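Extracellular solute-binding protein family 5 (Brucella melitensis, PDB 4ONY) probably binds peptides or related solutes in the periplasm and delivers them to an ABC transporter for uptake. Local coordinates at residues A[367-370]-A[371-374]. Numbering follows the deposited sequence.
Sequences PADA and RERE
The chain runs extended through P367 and A368 and enters helix 370-376 at D369, where R373 N bonds D369 O (3.0 Å) and E374 N bonds A370 O; D369 and E372 form a capping box here. D369 is the N-cap: its CG lies between its own backbone N and carbonyl carbon (chi1 67°), which folds the short side chain back over the helix start. OD1 accepts from E372 N at 2.8 Å, an almost straight bond (174°) received nearly along the C-O axis. Aspartate suits this place because its carboxylate reaches a first-turn amide whose i-4 carbonyl, A368 O, lies before the helix and accepts instead from R373 NE, and its negative charge probably interacts favourably with the positive end of the helix dipole.

The longer E372 chain completes the box: OE2 accepts a hydrogen bond from D369 N, from above the carboxylate plane, at a rather long 3.3 Å. The two carboxylates stand nearly perpendicular, and a water donates to E372 OE2 and, weakly, to D369 OD2, which may ease the closeness of like charges. From helix 537-553, S542 also hydrogen-bonds D369 OD2, and R549 makes a salt bridge to E372 OE1. The small CB of A368 lies over one face of the R373 guanidinium. Within the helix, R371 NH1 makes a salt bridge to E374 OE1, three residues on. R373 NE meets A368 O from above the carbonyl plane at 3.0 Å.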
ATOM      1  N   PRO A 367       8.591  -2.721 -24.313  1.00 14.81           N
ATOM      2  CA  PRO A 367       9.957  -3.214 -24.524  1.00 14.97           C
ATOM      3  C   PRO A 367      10.972  -2.613 -23.527  1.00 15.08           C
ATOM      4  O   PRO A 367      10.823  -1.480 -23.075  1.00 15.75           O
ATOM      5  CB  PRO A 367      10.275  -2.771 -25.952  1.00 15.43           C
ATOM      6  CG  PRO A 367       9.449  -1.543 -26.154  1.00 16.06           C
ATOM      7  CD  PRO A 367       8.197  -1.712 -25.322  1.00 15.42           C
ATOM      8  N   ALA A 368      11.939  -3.420 -23.116  1.00 14.52           N
ATOM      9  CA  ALA A 368      12.973  -2.980 -22.189  1.00 14.10           C
ATOM     10  C   ALA A 368      13.719  -1.745 -22.796  1.00 14.38           C
ATOM     11  O   ALA A 368      14.116  -1.800 -23.960  1.00 14.66           O
ATOM     12  CB  ALA A 368      13.938  -4.115 -21.931  1.00 13.55           C
ATOM     13  N   ASP A 369      13.885  -0.667 -22.030  1.00 14.31           N
ATOM     14  CA  ASP A 369      14.616   0.517 -22.498  1.00 15.49           C
ATOM     15  C   ASP A 369      16.130   0.319 -22.363  1.00 16.09           C
ATOM     16  O   ASP A 369      16.597  -0.758 -21.898  1.00 16.33           O
ATOM     17  CB  ASP A 369      14.111   1.795 -21.779  1.00 15.92           C
ATOM     18  CG  ASP A 369      14.427   1.824 -20.288  1.00 15.50           C
ATOM     19  OD1 ASP A 369      15.452   1.262 -19.883  1.00 16.57           O
ATOM     20  OD2 ASP A 369      13.684   2.465 -19.525  1.00 14.94           O
ATOM     21  N   ALA A 370      16.914   1.298 -22.815  1.00 16.92           N
ATOM     22  CA  ALA A 370      18.363   1.158 -22.859  1.00 17.57           C
ATOM     23  C   ALA A 370      18.965   0.942 -21.479  1.00 17.12           C
ATOM     24  O   ALA A 370      19.873   0.142 -21.313  1.00 16.70           O
ATOM     25  CB  ALA A 370      19.014   2.376 -23.521  1.00 19.08           C
ATOM     26  N   ARG A 371      18.453   1.647 -20.484  1.00 17.18           N
ATOM     27  CA  ARG A 371      18.936   1.460 -19.120  1.00 17.37           C
ATOM     28  C   ARG A 371      18.634   0.039 -18.578  1.00 16.29           C
ATOM     29  O   ARG A 371      19.504  -0.581 -17.968  1.00 15.52           O
ATOM     30  CB  ARG A 371      18.353   2.551 -18.203  1.00 18.32           C
ATOM     31  CG  ARG A 371      18.729   2.430 -16.738  1.00 19.23           C
ATOM     32  CD  ARG A 371      20.228   2.522 -16.519  1.00 21.88           C
ATOM     33  NE  ARG A 371      20.563   2.518 -15.097  1.00 23.63           N
ATOM     34  CZ  ARG A 371      21.721   2.103 -14.576  1.00 27.87           C
ATOM     35  NH1 ARG A 371      22.715   1.640 -15.344  1.00 28.83           N
ATOM     36  NH2 ARG A 371      21.894   2.120 -13.245  1.00 29.36           N
ATOM     37  N   GLU A 372      17.416  -0.460 -18.779  1.00 15.47           N
ATOM     38  CA  GLU A 372      17.078  -1.837 -18.365  1.00 14.98           C
ATOM     39  C   GLU A 372      18.003  -2.870 -19.029  1.00 15.12           C
ATOM     40  O   GLU A 372      18.512  -3.774 -18.362  1.00 14.49           O
ATOM     41  CB  GLU A 372      15.637  -2.191 -18.732  1.00 15.10           C
ATOM     42  CG  GLU A 372      14.536  -1.383 -18.036  1.00 14.93           C
ATOM     43  CD  GLU A 372      13.165  -1.986 -18.335  1.00 14.91           C
ATOM     44  OE1 GLU A 372      12.911  -3.084 -17.766  1.00 14.23           O
ATOM     45  OE2 GLU A 372      12.425  -1.440 -19.216  1.00 13.67           O
ATOM     46  N   ARG A 373      18.232  -2.720 -20.320  1.00 15.31           N
ATOM     47  CA  ARG A 373      19.078  -3.659 -21.042  1.00 16.72           C
ATOM     48  C   ARG A 373      20.526  -3.620 -20.529  1.00 17.44           C
ATOM     49  O   ARG A 373      21.163  -4.662 -20.394  1.00 16.43           O
ATOM     50  CB  ARG A 373      18.983  -3.438 -22.556  1.00 17.95           C
ATOM     51  CG  ARG A 373      17.631  -3.906 -23.116  1.00 18.75           C
ATOM     52  CD  ARG A 373      17.468  -3.600 -24.600  1.00 20.61           C
ATOM     53  NE  ARG A 373      16.055  -3.821 -24.995  1.00 23.04           N
ATOM     54  CZ  ARG A 373      15.557  -4.995 -25.373  1.00 23.20           C
ATOM     55  NH1 ARG A 373      16.346  -6.073 -25.456  1.00 23.98           N
ATOM     56  NH2 ARG A 373      14.289  -5.080 -25.686  1.00 25.23           N
ATOM     57  N   GLU A 374      21.008  -2.416 -20.212  1.00 18.11           N
ATOM     58  CA  GLU A 374      22.325  -2.245 -19.566  1.00 19.18           C
ATOM     59  C   GLU A 374      22.370  -2.956 -18.219  1.00 18.52           C
ATOM     60  O   GLU A 374      23.295  -3.703 -17.946  1.00 18.96           O
ATOM     61  CB  GLU A 374      22.613  -0.764 -19.419  1.00 21.64           C
ATOM     62  CG  GLU A 374      23.924  -0.451 -18.749  1.00 24.37           C
ATOM     63  CD  GLU A 374      24.184   1.036 -18.585  1.00 27.18           C
ATOM     64  OE1 GLU A 374      23.326   1.841 -18.146  1.00 28.62           O
ATOM     65  OE2 GLU A 374      25.314   1.409 -18.868  1.00 35.39           O
TER
HETATM   66  O   HOH W   1      11.427   0.917 -19.594  1.00 18.11           O